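Local coordinates for mitotic checkpoint control protein kinase BUB1 (Drosophila melanogaster, PDB 6JKK) that is a spindle-checkpoint kinase of the BubR1 type, here its protein kinase domain, which probably binds ATP and phosphorylates other proteins, at residues S131-C143 and I183-C195. Sequence-based numbering, arbitrary orientation.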
# COMPACT_ATOMS: atom_id res chain seq x y z
N SER A 131 14.63 -1.38 -2.55
CA SER A 131 13.92 -0.18 -2.07
C SER A 131 14.26 0.08 -0.60
O SER A 131 14.95 -0.71 0.03
CB SER A 131 12.41 -0.33 -2.26
OG SER A 131 11.93 -1.50 -1.59
N GLU A 132 13.76 1.18 -0.03
CA GLU A 132 14.12 1.53 1.35
C GLU A 132 13.51 0.59 2.38
O GLU A 132 12.33 0.22 2.28
CB GLU A 132 13.72 2.98 1.66
CG GLU A 132 14.18 3.45 3.04
CD GLU A 132 13.80 4.89 3.34
OE1 GLU A 132 13.17 5.53 2.48
OE2 GLU A 132 14.14 5.36 4.45
N PHE A 133 14.31 0.21 3.38
CA PHE A 133 13.85 -0.62 4.49
C PHE A 133 13.40 0.27 5.65
O PHE A 133 14.03 1.30 5.92
CB PHE A 133 14.99 -1.52 4.96
CG PHE A 133 14.60 -2.50 6.03
CD1 PHE A 133 14.92 -2.26 7.36
CD2 PHE A 133 13.93 -3.67 5.70
CE1 PHE A 133 14.57 -3.17 8.34
CE2 PHE A 133 13.58 -4.59 6.68
CZ PHE A 133 13.90 -4.34 8.00
N SER A 134 12.32 -0.11 6.31
CA SER A 134 11.85 0.64 7.47
C SER A 134 12.20 -0.08 8.77
O SER A 134 11.87 -1.25 8.94
CB SER A 134 10.34 0.83 7.41
OG SER A 134 9.86 1.32 8.65
N ASP A 135 12.84 0.64 9.70
CA ASP A 135 13.14 0.08 11.02
C ASP A 135 11.88 -0.20 11.84
O ASP A 135 11.92 -0.99 12.78
CB ASP A 135 14.07 1.00 11.82
CG ASP A 135 15.52 0.93 11.36
OD1 ASP A 135 16.16 -0.12 11.58
OD2 ASP A 135 16.02 1.93 10.80
N TYR A 136 10.77 0.44 11.47
CA TYR A 136 9.52 0.26 12.21
C TYR A 136 8.61 -0.82 11.62
O TYR A 136 7.75 -1.37 12.32
CB TYR A 136 8.79 1.61 12.31
CG TYR A 136 9.63 2.67 12.98
CD1 TYR A 136 9.81 2.67 14.36
CD2 TYR A 136 10.26 3.66 12.23
CE1 TYR A 136 10.59 3.63 14.97
CE2 TYR A 136 11.04 4.63 12.84
CZ TYR A 136 11.19 4.61 14.21
OH TYR A 136 11.97 5.57 14.81
N GLY A 137 8.81 -1.14 10.35
CA GLY A 137 8.09 -2.24 9.71
C GLY A 137 6.76 -1.80 9.13
O GLY A 137 6.49 -0.61 9.00
N SER A 138 5.93 -2.78 8.78
CA SER A 138 4.62 -2.49 8.19
C SER A 138 3.61 -2.15 9.27
O SER A 138 3.88 -2.30 10.47
CB SER A 138 4.12 -3.71 7.42
OG SER A 138 3.74 -4.74 8.31
N LEU A 139 2.43 -1.68 8.86
CA LEU A 139 1.35 -1.42 9.81
C LEU A 139 0.92 -2.66 10.58
O LEU A 139 0.49 -2.55 11.74
CB LEU A 139 0.15 -0.78 9.11
CG LEU A 139 0.21 0.74 9.02
CD1 LEU A 139 -1.08 1.30 8.47
CD2 LEU A 139 0.51 1.34 10.39
N ILE A 140 1.03 -3.83 9.95
CA ILE A 140 0.77 -5.10 10.62
C ILE A 140 1.72 -5.28 11.80
O ILE A 140 1.30 -5.53 12.94
CB ILE A 140 0.93 -6.30 9.65
CG1 ILE A 140 -0.34 -6.50 8.84
CG2 ILE A 140 1.25 -7.59 10.42
CD1 ILE A 140 -1.52 -6.98 9.68
N GLY A 141 3.02 -5.15 11.53
CA GLY A 141 4.03 -5.33 12.56
C GLY A 141 3.89 -4.33 13.69
O GLY A 141 4.05 -4.68 14.86
N VAL A 142 3.59 -3.08 13.33
CA VAL A 142 3.36 -2.02 14.31
C VAL A 142 2.11 -2.30 15.13
O VAL A 142 2.12 -2.21 16.36
CB VAL A 142 3.22 -0.65 13.60
CG1 VAL A 142 2.73 0.41 14.58
CG2 VAL A 142 4.54 -0.24 12.97
N CYS A 143 1.02 -2.63 14.45
CA CYS A 143 -0.26 -2.93 15.11
C CYS A 143 -0.11 -4.06 16.13
O CYS A 143 -0.67 -4.01 17.24
CB CYS A 143 -1.27 -3.34 14.04
SG CYS A 143 -2.99 -3.07 14.44
N ILE A 183 -4.21 -3.25 -1.57
CA ILE A 183 -4.06 -2.49 -0.34
C ILE A 183 -4.44 -3.32 0.88
O ILE A 183 -5.56 -3.82 0.98
CB ILE A 183 -4.86 -1.17 -0.35
CG1 ILE A 183 -4.31 -0.25 -1.44
CG2 ILE A 183 -4.78 -0.49 1.01
CD1 ILE A 183 -4.83 1.17 -1.37
N LYS A 184 -3.49 -3.48 1.79
CA LYS A 184 -3.72 -4.22 3.03
C LYS A 184 -2.71 -3.71 4.06
O LYS A 184 -1.80 -2.97 3.70
CB LYS A 184 -3.62 -5.72 2.78
CG LYS A 184 -2.26 -6.18 2.33
CD LYS A 184 -2.38 -7.53 1.65
CE LYS A 184 -1.04 -8.01 1.15
NZ LYS A 184 -1.19 -9.12 0.18
N PRO A 185 -2.88 -4.08 5.35
CA PRO A 185 -2.00 -3.44 6.34
C PRO A 185 -0.52 -3.69 6.07
O PRO A 185 0.30 -2.84 6.42
CB PRO A 185 -2.44 -4.08 7.66
CG PRO A 185 -3.85 -4.51 7.43
CD PRO A 185 -3.87 -4.96 6.00
N ASP A 186 -0.20 -4.82 5.44
CA ASP A 186 1.18 -5.17 5.08
C ASP A 186 1.83 -4.19 4.11
O ASP A 186 3.06 -4.09 4.03
CB ASP A 186 1.20 -6.55 4.41
CG ASP A 186 0.40 -7.58 5.16
OD1 ASP A 186 -0.85 -7.46 5.21
OD2 ASP A 186 1.02 -8.53 5.69
N ASN A 187 1.01 -3.48 3.34
CA ASN A 187 1.55 -2.63 2.27
C ASN A 187 1.68 -1.15 2.60
O ASN A 187 1.97 -0.34 1.72
CB ASN A 187 0.79 -2.86 0.96
CG ASN A 187 1.15 -4.19 0.31
OD1 ASN A 187 2.23 -4.73 0.55
ND2 ASN A 187 0.24 -4.71 -0.50
N PHE A 188 1.45 -0.80 3.87
CA PHE A 188 1.88 0.48 4.41
C PHE A 188 3.01 0.26 5.39
O PHE A 188 2.86 -0.49 6.37
CB PHE A 188 0.73 1.22 5.11
CG PHE A 188 -0.27 1.83 4.17
CD1 PHE A 188 -1.49 1.19 3.94
CD2 PHE A 188 0.00 3.02 3.51
CE1 PHE A 188 -2.42 1.74 3.07
CE2 PHE A 188 -0.93 3.58 2.63
CZ PHE A 188 -2.14 2.93 2.41
N LEU A 189 4.15 0.89 5.13
CA LEU A 189 5.27 0.86 6.07
C LEU A 189 5.24 2.14 6.88
O LEU A 189 4.90 3.20 6.35
CB LEU A 189 6.60 0.75 5.33
CG LEU A 189 6.86 -0.46 4.43
CD1 LEU A 189 8.23 -0.37 3.78
CD2 LEU A 189 6.73 -1.77 5.21
N LEU A 190 5.59 2.04 8.16
CA LEU A 190 5.80 3.24 8.96
C LEU A 190 7.27 3.60 8.87
O LEU A 190 8.13 2.84 9.33
CB LEU A 190 5.41 3.00 10.42
CG LEU A 190 5.54 4.18 11.40
CD1 LEU A 190 4.62 5.30 10.99
CD2 LEU A 190 5.22 3.74 12.81
N MET A 191 7.56 4.75 8.27
CA MET A 191 8.93 5.11 7.93
C MET A 191 9.58 5.91 9.05
O MET A 191 10.81 5.91 9.20
CB MET A 191 8.96 5.92 6.64
CG MET A 191 8.32 5.20 5.47
SD MET A 191 9.06 3.57 5.22
CE MET A 191 10.67 4.04 4.57
N LYS A 192 8.76 6.59 9.83
CA LYS A 192 9.25 7.43 10.92
C LYS A 192 8.12 7.64 11.94
O LYS A 192 6.96 7.35 11.63
CB LYS A 192 9.77 8.76 10.37
CG LYS A 192 8.77 9.60 9.60
CD LYS A 192 9.43 10.91 9.17
CE LYS A 192 8.53 11.75 8.28
NZ LYS A 192 7.22 12.04 8.92
N PRO A 193 8.46 8.12 13.15
CA PRO A 193 7.39 8.33 14.14
C PRO A 193 6.36 9.35 13.64
O PRO A 193 6.63 10.07 12.69
CB PRO A 193 8.15 8.88 15.35
CG PRO A 193 9.55 8.36 15.19
CD PRO A 193 9.80 8.36 13.72
N ILE A 194 5.18 9.39 14.26
CA ILE A 194 4.14 10.34 13.88
C ILE A 194 4.42 11.72 14.49
O ILE A 194 4.94 11.80 15.59
CB ILE A 194 2.74 9.85 14.37
CG1 ILE A 194 2.28 8.65 13.55
CG2 ILE A 194 1.69 10.91 14.22
CD1 ILE A 194 2.81 7.37 14.03
N CYS A 195 4.10 12.80 13.76
CA CYS A 195 4.03 14.14 14.34
C CYS A 195 2.58 14.48 14.65
O CYS A 195 1.66 13.99 14.00
CB CYS A 195 4.59 15.21 13.41
SG CYS A 195 5.53 14.61 12.01
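Leu190 N donates to Gly137 O over 2.9 Å, and Leu139 N returns the bond to Phe188 O at 2.8 Å, so a single beta bridge pairs Ser138 with Leu189. Beside it Ser134 OG, swung opposite the backbone N (chi1 169°), donates to Leu190 O, at 2.4 Å a separation so short that the exact length is doubtful. The same OG accepts from Tyr136 N and Gly137 N, an ST turn and ST motif that fold the loop back onto strand 188-190. With an alanine in place of Ser134, Leu190 O and both amides would probably lose their common hydroxyl partner, and the turn could shift. Tyr136 presents its ring edge to Met191 O, its OH lying 3.7 Å from Pro193 CD, while the bent Met191 chain brings CE within 3.5 Å of Glu132 CD. On the helical side Leu139 CD1 rests on Phe188 CB, and Ile140 CG1 presses on Pro185 CB at a tight 3.4 Å. Ser138 N-caps helix 139-150 through a weak bond from Gly141 N. Behind, Met166 backs Leu139 and Phe188, and Val255 and Val258 back Pro185. Here the protein kinase hinge, leaving strand 127-132 of the N-lobe, enters the C-lobe helix and docks on the strand following the catalytic-loop segment.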